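Local coordinates for GTP pyrophosphokinase YjbM (Bacillus subtilis, PDB 5DEC), which synthesises the alarmone (p)ppGpp by transferring pyrophosphate from ATP to GDP or GTP, working as a highly cooperative homotetramer, at residues Val29-Ile34 with Ala81-Met86; Gln88-Ile93 with Arg189-Met194; Gln94-Met99 with Ile147-Leu152; Glu98-Arg103 with Tyr126-Leu131. All blocks are in the same frame, centred on the assembly; numbering follows the deposited sequence.

Overall arrangement
Helix 90-102 lies on the mixed sheet of this synthetase and carries interactions 2, 3 and 4 in turn, while interaction 1 sets helix 11-38 beside it on strand 81-87. The centres of interactions 3 and 4 lie 8 Å apart, and those of interactions 1 and 3 lie 10 Å apart; L31 and I85 both pack on L100. Interaction 2, at the other end, joins interaction 3 through D191 OD2 and T151 OG1, 2.6 Å apart. The nucleotide chemistry lies close by: the side chains of L83 and E146, the inferred proton acceptor, are about 7 Å apart, and residues 29-34 belong to the allosteric alarmone site.

Interaction 1. Residues Val29-Ile34 with Ala81-Met86; sequences VKLKGI and AGLRIM
L31 of helix 11-38 and I85 of strand 81-87 mark the closest approach of the two backbones, with 8.3 Å between their CA atoms, a spacing that leaves the contact entirely to side chains. It is a helix-on-sheet packing in the nucleotidyltransferase-like synthetase fold of the RelA/SpoT family. One methyl does the work: L31 CD1 lies 3.8 Å from L83 CD2 and 3.9 Å from I85 CD1, so the leucine spans two residues that alternate to the same face of the strand. The strand thus offers apolar L83 and I85 to the helix, while R84, between them on the other face, belongs to the ATP site.

The conformation of L31 suits this reach. Its CG stands beside the backbone N, and CD1 runs on anti to CA (chi2 177°), which carries that methyl out toward the strand. L100 of helix 90-102 packs on both L31 and I85. The preceding residue, K30, uses NZ for salt bridges with D105 and with E26 of a second subunit, so the helix that covers the sheet here also reaches into the assembly, and its residues 29-34 form part of the allosteric alarmone site. The L31 and L83 side chains meet at a slant, whereas I85 crosses L31 at roughly a right angle, its CD1 methyl alone touching L31 CD1.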
loop_
_atom_site.group_PDB
_atom_site.type_symbol
_atom_site.label_atom_id
_atom_site.label_comp_id
_atom_site.label_asym_id
_atom_site.label_seq_id
_atom_site.Cartn_x
_atom_site.Cartn_y
_atom_site.Cartn_z
ATOM N N VAL B 29 10.190 1.550 3.377
ATOM C CA VAL B 29 9.931 0.182 3.796
ATOM C C VAL B 29 10.975 -0.285 4.814
ATOM O O VAL B 29 10.660 -1.013 5.777
ATOM C CB VAL B 29 9.904 -0.783 2.584
ATOM C CG1 VAL B 29 9.807 -2.243 3.050
ATOM C CG2 VAL B 29 8.752 -0.433 1.718
ATOM N N LYS B 30 12.221 0.125 4.586
ATOM C CA LYS B 30 13.296 -0.206 5.521
ATOM C C LYS B 30 13.009 0.361 6.909
ATOM O O LYS B 30 13.006 -0.356 7.891
ATOM C CB LYS B 30 14.636 0.320 5.000
ATOM C CG LYS B 30 15.247 -0.572 3.873
ATOM C CD LYS B 30 16.374 0.152 3.155
ATOM C CE LYS B 30 17.054 -0.728 2.077
ATOM N NZ LYS B 30 17.847 -1.804 2.717
ATOM N N LEU B 31 12.756 1.655 6.981
ATOM C CA LEU B 31 12.585 2.305 8.289
ATOM C C LEU B 31 11.305 1.865 9.016
ATOM O O LEU B 31 11.271 1.768 10.263
ATOM C CB LEU B 31 12.613 3.816 8.100
ATOM C CG LEU B 31 13.928 4.358 7.543
ATOM C CD1 LEU B 31 13.818 5.850 7.324
ATOM C CD2 LEU B 31 15.074 4.037 8.480
ATOM N N LYS B 32 10.254 1.576 8.251
ATOM C CA LYS B 32 9.031 1.042 8.847
ATOM C C LYS B 32 9.248 -0.337 9.441
ATOM O O LYS B 32 8.485 -0.770 10.293
ATOM C CB LYS B 32 7.893 0.983 7.811
ATOM C CG LYS B 32 7.313 2.342 7.482
ATOM C CD LYS B 32 6.340 2.304 6.298
ATOM C CE LYS B 32 5.822 3.719 6.012
ATOM N NZ LYS B 32 5.025 3.801 4.761
ATOM N N GLY B 33 10.300 -1.018 9.008
ATOM C CA GLY B 33 10.640 -2.323 9.554
ATOM C C GLY B 33 11.133 -2.265 10.989
ATOM O O GLY B 33 11.102 -3.259 11.706
ATOM N N ILE B 34 11.626 -1.103 11.400
ATOM C CA ILE B 34 12.138 -0.928 12.754
ATOM C C ILE B 34 11.012 -1.130 13.757
ATOM O O ILE B 34 11.148 -1.900 14.705
ATOM C CB ILE B 34 12.772 0.466 12.934
ATOM C CG1 ILE B 34 14.054 0.574 12.107
ATOM C CG2 ILE B 34 13.061 0.747 14.416
ATOM C CD1 ILE B 34 14.595 1.972 12.012
ATOM N N ALA B 81 14.934 14.559 -1.906
ATOM C CA ALA B 81 14.291 13.408 -1.285
ATOM C C ALA B 81 14.298 13.589 0.228
ATOM O O ALA B 81 15.329 13.965 0.809
ATOM C CB ALA B 81 15.002 12.131 -1.670
ATOM N N GLY B 82 13.167 13.337 0.877
ATOM C CA GLY B 82 13.112 13.512 2.326
ATOM C C GLY B 82 12.263 12.473 3.030
ATOM O O GLY B 82 11.227 12.048 2.519
ATOM N N LEU B 83 12.692 12.058 4.219
ATOM C CA LEU B 83 11.842 11.227 5.060
ATOM C C LEU B 83 11.657 11.892 6.403
ATOM O O LEU B 83 12.472 12.724 6.822
ATOM C CB LEU B 83 12.403 9.819 5.256
ATOM C CG LEU B 83 12.069 8.905 4.075
ATOM C CD1 LEU B 83 13.168 8.995 3.029
ATOM C CD2 LEU B 83 11.814 7.487 4.511
ATOM N N ARG B 84 10.573 11.545 7.078
ATOM C CA ARG B 84 10.388 12.037 8.435
ATOM C C ARG B 84 10.057 10.874 9.317
ATOM O O ARG B 84 9.175 10.061 8.992
ATOM C CB ARG B 84 9.299 13.100 8.505
ATOM C CG ARG B 84 9.670 14.276 7.618
ATOM C CD ARG B 84 8.941 15.552 7.927
ATOM N NE ARG B 84 9.510 16.616 7.105
ATOM C CZ ARG B 84 8.843 17.680 6.680
ATOM N NH1 ARG B 84 7.576 17.856 7.032
ATOM N NH2 ARG B 84 9.460 18.588 5.929
ATOM N N ILE B 85 10.778 10.793 10.428
ATOM C CA ILE B 85 10.563 9.728 11.385
ATOM C C ILE B 85 9.964 10.387 12.628
ATOM O O ILE B 85 10.579 11.283 13.199
ATOM C CB ILE B 85 11.881 9.000 11.740
ATOM C CG1 ILE B 85 12.527 8.393 10.479
ATOM C CG2 ILE B 85 11.619 7.928 12.770
ATOM C CD1 ILE B 85 13.931 7.756 10.744
ATOM N N MET B 86 8.771 9.948 13.033
ATOM C CA MET B 86 8.086 10.526 14.197
ATOM C C MET B 86 8.202 9.578 15.386
ATOM O O MET B 86 7.937 8.385 15.253
ATOM C CB MET B 86 6.611 10.786 13.888
ATOM C CG MET B 86 6.317 12.232 13.519
ATOM S SD MET B 86 7.244 12.795 12.074
ATOM C CE MET B 86 6.483 11.844 10.776
#

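Interaction 2. Residues Gln88-Ile93 with Arg189-Met194; sequences QFVDDI and RLDEEM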
loop_
_atom_site.group_PDB
_atom_site.type_symbol
_atom_site.label_atom_id
_atom_site.label_comp_id
_atom_site.label_asym_id
_atom_site.label_seq_id
_atom_site.Cartn_x
_atom_site.Cartn_y
_atom_site.Cartn_z
ATOM N N GLN B 88 7.483 8.928 19.763
ATOM C CA GLN B 88 6.637 9.276 20.901
ATOM C C GLN B 88 7.345 10.146 21.921
ATOM O O GLN B 88 6.783 11.128 22.402
ATOM C CB GLN B 88 6.161 7.999 21.561
ATOM C CG GLN B 88 4.925 8.123 22.386
ATOM C CD GLN B 88 4.274 6.776 22.576
ATOM O OE1 GLN B 88 4.855 5.880 23.176
ATOM N NE2 GLN B 88 3.074 6.614 22.036
ATOM N N PHE B 89 8.577 9.781 22.259
ATOM C CA PHE B 89 9.325 10.468 23.318
ATOM C C PHE B 89 10.614 11.101 22.795
ATOM O O PHE B 89 11.234 10.595 21.850
ATOM C CB PHE B 89 9.674 9.498 24.459
ATOM C CG PHE B 89 8.480 8.876 25.108
ATOM C CD1 PHE B 89 7.746 9.575 26.057
ATOM C CD2 PHE B 89 8.069 7.594 24.760
ATOM C CE1 PHE B 89 6.630 8.995 26.660
ATOM C CE2 PHE B 89 6.948 7.011 25.355
ATOM C CZ PHE B 89 6.227 7.712 26.304
ATOM N N VAL B 90 11.024 12.199 23.420
ATOM C CA VAL B 90 12.269 12.860 23.068
ATOM C C VAL B 90 13.464 11.895 23.113
ATOM O O VAL B 90 14.344 11.956 22.242
ATOM C CB VAL B 90 12.527 14.071 23.997
ATOM C CG1 VAL B 90 13.944 14.575 23.851
ATOM C CG2 VAL B 90 11.534 15.179 23.697
ATOM N N ASP B 91 13.486 10.989 24.096
ATOM C CA ASP B 91 14.617 10.053 24.220
ATOM C C ASP B 91 14.626 9.011 23.093
ATOM O O ASP B 91 15.656 8.401 22.802
ATOM C CB ASP B 91 14.602 9.360 25.578
ATOM C CG ASP B 91 16.004 9.042 26.081
ATOM O OD1 ASP B 91 16.603 8.051 25.607
ATOM O OD2 ASP B 91 16.517 9.805 26.931
ATOM N N ASP B 92 13.480 8.811 22.456
ATOM C CA ASP B 92 13.426 7.928 21.300
ATOM C C ASP B 92 14.279 8.453 20.163
ATOM O O ASP B 92 14.747 7.677 19.336
ATOM C CB ASP B 92 11.993 7.739 20.811
ATOM C CG ASP B 92 11.173 6.899 21.747
ATOM O OD1 ASP B 92 11.784 6.061 22.447
ATOM O OD2 ASP B 92 9.928 7.063 21.768
ATOM N N ILE B 93 14.466 9.768 20.109
ATOM C CA ILE B 93 15.187 10.372 18.995
ATOM C C ILE B 93 16.659 9.941 18.978
ATOM O O ILE B 93 17.180 9.555 17.943
ATOM C CB ILE B 93 15.061 11.896 19.032
ATOM C CG1 ILE B 93 13.604 12.265 18.766
ATOM C CG2 ILE B 93 15.944 12.552 17.974
ATOM C CD1 ILE B 93 13.309 13.714 18.930
ATOM N N ARG B 189 6.662 21.869 26.305
ATOM C CA ARG B 189 6.298 21.446 27.650
ATOM C C ARG B 189 5.597 20.099 27.671
ATOM O O ARG B 189 5.797 19.317 28.588
ATOM C CB ARG B 189 5.393 22.464 28.349
ATOM C CG ARG B 189 6.161 23.677 28.874
ATOM C CD ARG B 189 5.244 24.547 29.720
ATOM N NE ARG B 189 4.281 25.261 28.894
ATOM C CZ ARG B 189 4.453 26.482 28.401
ATOM N NH1 ARG B 189 5.559 27.164 28.660
ATOM N NH2 ARG B 189 3.495 27.021 27.658
ATOM N N LEU B 190 4.772 19.832 26.667
ATOM C CA LEU B 190 4.138 18.528 26.572
ATOM C C LEU B 190 5.196 17.442 26.453
ATOM O O LEU B 190 5.102 16.420 27.129
ATOM C CB LEU B 190 3.164 18.483 25.384
ATOM C CG LEU B 190 2.553 17.122 25.034
ATOM C CD1 LEU B 190 1.831 16.546 26.243
ATOM C CD2 LEU B 190 1.607 17.260 23.855
ATOM N N ASP B 191 6.201 17.657 25.605
ATOM C CA ASP B 191 7.263 16.662 25.447
ATOM C C ASP B 191 8.015 16.451 26.767
ATOM O O ASP B 191 8.368 15.326 27.097
ATOM C CB ASP B 191 8.236 17.065 24.333
ATOM C CG ASP B 191 7.763 16.596 22.950
ATOM O OD1 ASP B 191 6.933 15.654 22.880
ATOM O OD2 ASP B 191 8.196 17.196 21.935
ATOM N N GLU B 192 8.233 17.525 27.528
ATOM C CA GLU B 192 8.907 17.417 28.823
ATOM C C GLU B 192 8.116 16.548 29.798
ATOM O O GLU B 192 8.682 15.680 30.457
ATOM C CB GLU B 192 9.131 18.800 29.450
ATOM C CG GLU B 192 10.125 19.682 28.716
ATOM C CD GLU B 192 10.136 21.129 29.239
ATOM O OE1 GLU B 192 9.556 21.393 30.318
ATOM O OE2 GLU B 192 10.718 22.006 28.564
ATOM N N GLU B 193 6.804 16.768 29.872
ATOM C CA GLU B 193 5.946 15.987 30.757
ATOM C C GLU B 193 5.933 14.526 30.322
ATOM O O GLU B 193 5.916 13.623 31.147
ATOM C CB GLU B 193 4.506 16.527 30.761
ATOM C CG GLU B 193 4.345 17.935 31.300
ATOM C CD GLU B 193 4.956 18.119 32.692
ATOM O OE1 GLU B 193 4.893 17.185 33.526
ATOM O OE2 GLU B 193 5.486 19.217 32.948
ATOM N N MET B 194 5.936 14.300 29.015
ATOM C CA MET B 194 5.999 12.948 28.478
ATOM C C MET B 194 7.318 12.289 28.868
ATOM O O MET B 194 7.346 11.118 29.270
ATOM C CB MET B 194 5.845 12.960 26.945
ATOM C CG MET B 194 4.415 13.224 26.464
ATOM S SD MET B 194 3.203 12.067 27.122
ATOM C CE MET B 194 1.700 12.568 26.294
HETATM O O HOH W 1 6.975 13.364 23.910
HETATM O O HOH W 2 9.318 12.937 25.462
#
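F89 and V90, at the entry to helix 90-102, lie against D191 and M194 of helix 174-202, so that in this alpha/beta RelA/SpoT synthetase fold the long C-terminal helix flanks the turn linking strand 81-87 to the helix that packs on the sheet. The direct contacts are van der Waals. F89 CE1 approaches M194 O to 3.4 Å, the oxygen standing obliquely to the ring, and F89 CD1 rests 4.0 Å from M194 CB. A bend at chi2 (-56°) takes the M194 sulfur away, and of this side chain it is CB that meets the phenyl group. One ring face of F89 is covered near its rim by Q88 CG, and I160 of a third subunit packs on both F89 and M194. With an alanine here, the turn is likely to stand off from M194 across a gap, and the neighbouring isoleucine to lose part of its packing surface. Beside the ring, V90 CG2 touches D191 CB at 3.9 Å.

Polar links across the contact run through water. One water donates to Q88 O and to D191 OD1; a second accepts from V90 N at 2.8 Å and donates to D191 O at 3.0 Å. The other carboxylate oxygen, D191 OD2, is engaged by a salt bridge to R124 and a hydrogen bond with T151, so this buried acid is gripped from several quarters.

In the first turn of the helix, D92 reaches back, its OD2 also bonded to H44 NE2: F89 N donates to D92 OD2 over 3.1 Å, reaching it from above the carboxylate plane.

Interaction 3. Residues Gln94-Met99 with Ile147-Leu152; sequences QIVKEM and IQIRTL
Apolar packing of a helix on a strand joins V96 and K97 of helix 90-102 to I149 of strand 139-151, in the middle of the sheet face that the helix covers. At the closest backbone approach the CA atoms of V96 and I149 are 7.9 Å apart. A single methyl, I149 CD1, fits between the two helix residues, 3.9 Å from V96 CG1 and 3.7 Å from K97 CG. It gets there because the isoleucine is extended beyond CB, with CD1 anti to CA (chi2 174°). The valine and isoleucine side chains run past each other in opposite senses, while the lysine crosses the isoleucine at about a right angle.

K97 plays two parts. Its CG lies on I149, and a bend at chi3 (51°) then swings the ammonium away from the strand to Q94 OE1, at 3.1 Å from NZ. The same amide passes the link on: Q94 NE2 donates in its own plane to E98 OE2 over 2.9 Å, nearly straight, which ties three helix side chains into a chain of bonds and orients the glutamine. Were the lysine cut back to an alanine, I149 CD1 would probably lose cover on one side and Q94 OE1 its ammonium partner.

On the other face of the strand, Q148 NE2 bonds to E146, the inferred proton acceptor, and R150 NH1 to N155, a residue of the allosteric site. Such alternation, hydrophobic residues under a helix and polar ones on the opposite face, fits a central strand in an alpha/beta nucleotidyltransferase-like fold.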
loop_
_atom_site.group_PDB
_atom_site.type_symbol
_atom_site.label_atom_id
_atom_site.label_comp_id
_atom_site.label_asym_id
_atom_site.label_seq_id
_atom_site.Cartn_x
_atom_site.Cartn_y
_atom_site.Cartn_z
ATOM N N GLN B 94 17.302 9.946 20.140
ATOM C CA GLN B 94 18.689 9.519 20.238
ATOM C C GLN B 94 18.813 8.044 19.858
ATOM O O GLN B 94 19.789 7.649 19.231
ATOM C CB GLN B 94 19.230 9.768 21.656
ATOM C CG GLN B 94 20.704 9.409 21.837
ATOM C CD GLN B 94 21.628 10.214 20.939
ATOM O OE1 GLN B 94 21.350 11.368 20.607
ATOM N NE2 GLN B 94 22.735 9.598 20.530
ATOM N N ILE B 95 17.818 7.243 20.229
ATOM C CA ILE B 95 17.814 5.828 19.896
ATOM C C ILE B 95 17.741 5.619 18.384
ATOM O O ILE B 95 18.529 4.860 17.825
ATOM C CB ILE B 95 16.634 5.103 20.588
ATOM C CG1 ILE B 95 16.868 5.064 22.107
ATOM C CG2 ILE B 95 16.473 3.693 20.047
ATOM C CD1 ILE B 95 15.719 4.494 22.895
ATOM N N VAL B 96 16.851 6.348 17.714
ATOM C CA VAL B 96 16.712 6.220 16.266
ATOM C C VAL B 96 17.982 6.704 15.572
ATOM O O VAL B 96 18.484 6.055 14.633
ATOM C CB VAL B 96 15.479 7.003 15.729
ATOM C CG1 VAL B 96 15.454 6.989 14.209
ATOM C CG2 VAL B 96 14.186 6.421 16.293
ATOM N N LYS B 97 18.511 7.823 16.042
ATOM C CA LYS B 97 19.769 8.354 15.526
ATOM C C LYS B 97 20.862 7.293 15.531
ATOM O O LYS B 97 21.580 7.110 14.546
ATOM C CB LYS B 97 20.242 9.538 16.367
ATOM C CG LYS B 97 19.620 10.874 16.047
ATOM C CD LYS B 97 20.110 11.937 17.036
ATOM C CE LYS B 97 21.627 11.942 17.144
ATOM N NZ LYS B 97 22.112 12.982 18.101
ATOM N N GLU B 98 21.005 6.617 16.664
ATOM C CA GLU B 98 22.042 5.606 16.794
ATOM C C GLU B 98 21.790 4.417 15.899
ATOM O O GLU B 98 22.737 3.851 15.342
ATOM C CB GLU B 98 22.181 5.191 18.259
ATOM C CG GLU B 98 22.859 6.289 19.042
ATOM C CD GLU B 98 22.858 6.068 20.545
ATOM O OE1 GLU B 98 22.237 5.087 21.014
ATOM O OE2 GLU B 98 23.506 6.876 21.250
ATOM N N MET B 99 20.527 4.032 15.739
ATOM C CA MET B 99 20.213 2.993 14.777
ATOM C C MET B 99 20.642 3.404 13.373
ATOM O O MET B 99 21.233 2.596 12.644
ATOM C CB MET B 99 18.701 2.671 14.777
ATOM C CG MET B 99 18.271 1.908 16.013
ATOM S SD MET B 99 16.539 1.411 15.961
ATOM C CE MET B 99 15.699 2.978 15.975
ATOM N N ILE B 147 16.865 12.940 6.197
ATOM C CA ILE B 147 16.014 12.237 7.150
ATOM C C ILE B 147 15.854 13.138 8.378
ATOM O O ILE B 147 16.843 13.508 9.000
ATOM C CB ILE B 147 16.605 10.899 7.608
ATOM C CG1 ILE B 147 16.903 9.976 6.423
ATOM C CG2 ILE B 147 15.641 10.220 8.610
ATOM C CD1 ILE B 147 17.481 8.637 6.837
ATOM N N GLN B 148 14.628 13.522 8.703
ATOM C CA GLN B 148 14.384 14.268 9.944
ATOM C C GLN B 148 13.771 13.365 10.999
ATOM O O GLN B 148 13.006 12.460 10.673
ATOM C CB GLN B 148 13.470 15.465 9.720
ATOM C CG GLN B 148 13.942 16.454 8.674
ATOM C CD GLN B 148 13.139 17.748 8.732
ATOM O OE1 GLN B 148 12.587 18.100 9.779
ATOM N NE2 GLN B 148 13.021 18.426 7.599
ATOM N N ILE B 149 14.142 13.578 12.261
ATOM C CA ILE B 149 13.574 12.812 13.355
ATOM C C ILE B 149 12.889 13.813 14.315
ATOM O O ILE B 149 13.510 14.781 14.725
ATOM C CB ILE B 149 14.648 12.005 14.083
ATOM C CG1 ILE B 149 15.599 11.349 13.054
ATOM C CG2 ILE B 149 14.007 10.951 15.031
ATOM C CD1 ILE B 149 16.772 10.647 13.712
ATOM N N ARG B 150 11.625 13.571 14.644
ATOM C CA ARG B 150 10.818 14.523 15.410
ATOM C C ARG B 150 9.930 13.802 16.382
ATOM O O ARG B 150 9.488 12.703 16.091
ATOM C CB ARG B 150 9.911 15.346 14.481
ATOM C CG ARG B 150 10.588 16.133 13.387
ATOM C CD ARG B 150 9.532 16.690 12.451
ATOM N NE ARG B 150 10.056 17.710 11.557
ATOM C CZ ARG B 150 9.318 18.368 10.677
ATOM N NH1 ARG B 150 8.020 18.110 10.582
ATOM N NH2 ARG B 150 9.868 19.304 9.917
ATOM N N THR B 151 9.604 14.421 17.515
ATOM C CA THR B 151 8.495 13.887 18.298
ATOM C C THR B 151 7.204 14.228 17.580
ATOM O O THR B 151 7.191 15.074 16.682
ATOM C CB THR B 151 8.426 14.434 19.748
ATOM O OG1 THR B 151 8.277 15.858 19.707
ATOM C CG2 THR B 151 9.699 14.092 20.533
ATOM N N LEU B 152 6.126 13.562 17.980
ATOM C CA LEU B 152 4.800 13.836 17.462
ATOM C C LEU B 152 4.423 15.317 17.628
ATOM O O LEU B 152 3.867 15.933 16.716
ATOM C CB LEU B 152 3.768 12.941 18.165
ATOM C CG LEU B 152 3.904 11.421 17.935
ATOM C CD1 LEU B 152 3.009 10.594 18.879
ATOM C CD2 LEU B 152 3.603 11.083 16.489
#

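Interaction 4. Residues Glu98-Arg103 with Tyr126-Leu131; sequences EMLFAR and YHLVVL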
loop_
_atom_site.group_PDB
_atom_site.type_symbol
_atom_site.label_atom_id
_atom_site.label_comp_id
_atom_site.label_asym_id
_atom_site.label_seq_id
_atom_site.Cartn_x
_atom_site.Cartn_y
_atom_site.Cartn_z
ATOM N N GLU B 98 21.005 6.617 16.664
ATOM C CA GLU B 98 22.042 5.606 16.794
ATOM C C GLU B 98 21.790 4.417 15.899
ATOM O O GLU B 98 22.737 3.851 15.342
ATOM C CB GLU B 98 22.181 5.191 18.259
ATOM C CG GLU B 98 22.859 6.289 19.042
ATOM C CD GLU B 98 22.858 6.068 20.545
ATOM O OE1 GLU B 98 22.237 5.087 21.014
ATOM O OE2 GLU B 98 23.506 6.876 21.250
ATOM N N MET B 99 20.527 4.032 15.739
ATOM C CA MET B 99 20.213 2.993 14.777
ATOM C C MET B 99 20.642 3.404 13.373
ATOM O O MET B 99 21.233 2.596 12.644
ATOM C CB MET B 99 18.701 2.671 14.777
ATOM C CG MET B 99 18.271 1.908 16.013
ATOM S SD MET B 99 16.539 1.411 15.961
ATOM C CE MET B 99 15.699 2.978 15.975
ATOM N N LEU B 100 20.355 4.647 12.987
ATOM C CA LEU B 100 20.652 5.083 11.617
ATOM C C LEU B 100 22.163 5.139 11.382
ATOM O O LEU B 100 22.649 4.780 10.312
ATOM C CB LEU B 100 20.026 6.449 11.320
ATOM C CG LEU B 100 18.481 6.475 11.345
ATOM C CD1 LEU B 100 17.955 7.855 11.062
ATOM C CD2 LEU B 100 17.925 5.531 10.313
ATOM N N PHE B 101 22.899 5.590 12.389
ATOM C CA PHE B 101 24.351 5.667 12.267
ATOM C C PHE B 101 24.995 4.286 12.100
ATOM O O PHE B 101 26.057 4.161 11.488
ATOM C CB PHE B 101 24.926 6.396 13.480
ATOM C CG PHE B 101 24.938 7.897 13.326
ATOM C CD1 PHE B 101 25.890 8.511 12.528
ATOM C CD2 PHE B 101 24.013 8.686 13.969
ATOM C CE1 PHE B 101 25.913 9.888 12.376
ATOM C CE2 PHE B 101 24.029 10.066 13.826
ATOM C CZ PHE B 101 24.979 10.667 13.027
ATOM N N ALA B 102 24.337 3.249 12.610
ATOM C CA ALA B 102 24.861 1.880 12.546
ATOM C C ALA B 102 24.494 1.119 11.268
ATOM O O ALA B 102 25.057 0.063 10.987
ATOM C CB ALA B 102 24.379 1.093 13.756
ATOM N N ARG B 103 23.540 1.630 10.498
ATOM C CA ARG B 103 23.113 0.894 9.317
ATOM C C ARG B 103 24.211 0.895 8.252
ATOM O O ARG B 103 24.892 1.897 8.035
ATOM C CB ARG B 103 21.812 1.490 8.751
ATOM C CG ARG B 103 20.572 1.214 9.609
ATOM C CD ARG B 103 19.314 1.750 8.918
ATOM N NE ARG B 103 18.964 0.939 7.754
ATOM C CZ ARG B 103 18.052 -0.025 7.772
ATOM N NH1 ARG B 103 17.381 -0.281 8.887
ATOM N NH2 ARG B 103 17.780 -0.700 6.665
ATOM N N TYR B 126 15.471 17.022 14.562
ATOM C CA TYR B 126 16.831 16.582 14.275
ATOM C C TYR B 126 16.964 16.216 12.801
ATOM O O TYR B 126 16.146 15.461 12.281
ATOM C CB TYR B 126 17.206 15.392 15.140
ATOM C CG TYR B 126 18.570 14.834 14.826
ATOM C CD1 TYR B 126 19.709 15.368 15.408
ATOM C CD2 TYR B 126 18.719 13.766 13.938
ATOM C CE1 TYR B 126 20.959 14.854 15.125
ATOM C CE2 TYR B 126 19.964 13.252 13.648
ATOM C CZ TYR B 126 21.079 13.798 14.246
ATOM O OH TYR B 126 22.320 13.281 13.966
ATOM N N HIS B 127 18.006 16.712 12.139
ATOM C CA HIS B 127 18.205 16.400 10.732
ATOM C C HIS B 127 19.465 15.584 10.510
ATOM O O HIS B 127 20.506 15.831 11.131
ATOM C CB HIS B 127 18.312 17.673 9.881
ATOM C CG HIS B 127 17.101 18.542 9.903
ATOM N ND1 HIS B 127 16.857 19.495 8.939
ATOM C CD2 HIS B 127 16.041 18.595 10.753
ATOM C CE1 HIS B 127 15.720 20.112 9.201
ATOM N NE2 HIS B 127 15.205 19.579 10.301
ATOM N N LEU B 128 19.375 14.608 9.614
ATOM C CA LEU B 128 20.596 14.060 9.042
ATOM C C LEU B 128 20.419 13.829 7.546
ATOM O O LEU B 128 19.304 13.782 7.036
ATOM C CB LEU B 128 21.029 12.790 9.761
ATOM C CG LEU B 128 20.134 11.573 9.857
ATOM C CD1 LEU B 128 20.355 10.658 8.687
ATOM C CD2 LEU B 128 20.493 10.858 11.135
ATOM N N VAL B 129 21.533 13.705 6.844
ATOM C CA VAL B 129 21.502 13.499 5.410
ATOM C C VAL B 129 22.278 12.230 5.116
ATOM O O VAL B 129 23.397 12.090 5.585
ATOM C CB VAL B 129 22.145 14.670 4.651
ATOM C CG1 VAL B 129 22.114 14.393 3.165
ATOM C CG2 VAL B 129 21.430 15.994 4.986
ATOM N N VAL B 130 21.698 11.311 4.351
ATOM C CA VAL B 130 22.403 10.079 4.019
ATOM C C VAL B 130 22.690 10.006 2.533
ATOM O O VAL B 130 21.984 10.609 1.714
ATOM C CB VAL B 130 21.602 8.796 4.414
ATOM C CG1 VAL B 130 21.234 8.791 5.890
ATOM C CG2 VAL B 130 20.351 8.652 3.564
ATOM N N LEU B 131 23.728 9.254 2.187
ATOM C CA LEU B 131 24.009 8.978 0.795
ATOM C C LEU B 131 23.561 7.543 0.508
ATOM O O LEU B 131 24.146 6.586 1.028
ATOM C CB LEU B 131 25.499 9.181 0.503
ATOM C CG LEU B 131 25.912 9.202 -0.969
ATOM C CD1 LEU B 131 25.250 10.375 -1.666
ATOM C CD2 LEU B 131 27.451 9.282 -1.110
#
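L100 and F101, consecutive residues near the end of helix 90-102, meet L128 and Y126 of strand 126-136 in two separate ways. The first is methyl against methyl: L100 CD1 lies 3.9 Å from L128 CD2, the two leucines meeting at a slant. L100 is stretched out, with CD1 anti to CA (chi2 179°), and so projects its methyl toward the strand. L128 adopts a rarer, more hindered rotamer, its CG held between the backbone N and the carbonyl carbon (chi1 58°). Its CD2 serves two neighbours, for besides L100 it sits in the plane of the Y126 ring, at its edge, 3.5 Å from Y126 CE2.

In the RelA/SpoT synthetase fold this strand lies between 139-151 and 107-113 in the sheet, and its residues alternate: Y126 and L128 are covered by the helix, while H127, a product-binding residue, occupies the opposite face and bonds through NE2 to Y123.

The second sets a hydroxyl against a ring edge. Y126 holds CG anti to its backbone N (chi1 176°), which sends the phenol toward F101 until its OH reaches the edge of that ring, 3.6 Å from F101 CE2 and 3.8 Å from F101 CZ, close to the ring plane. The hydroxyl has its polar partner in Q111 OE1 on strand 107-113, and F101 itself packs on V108 and Q111 of that same strand.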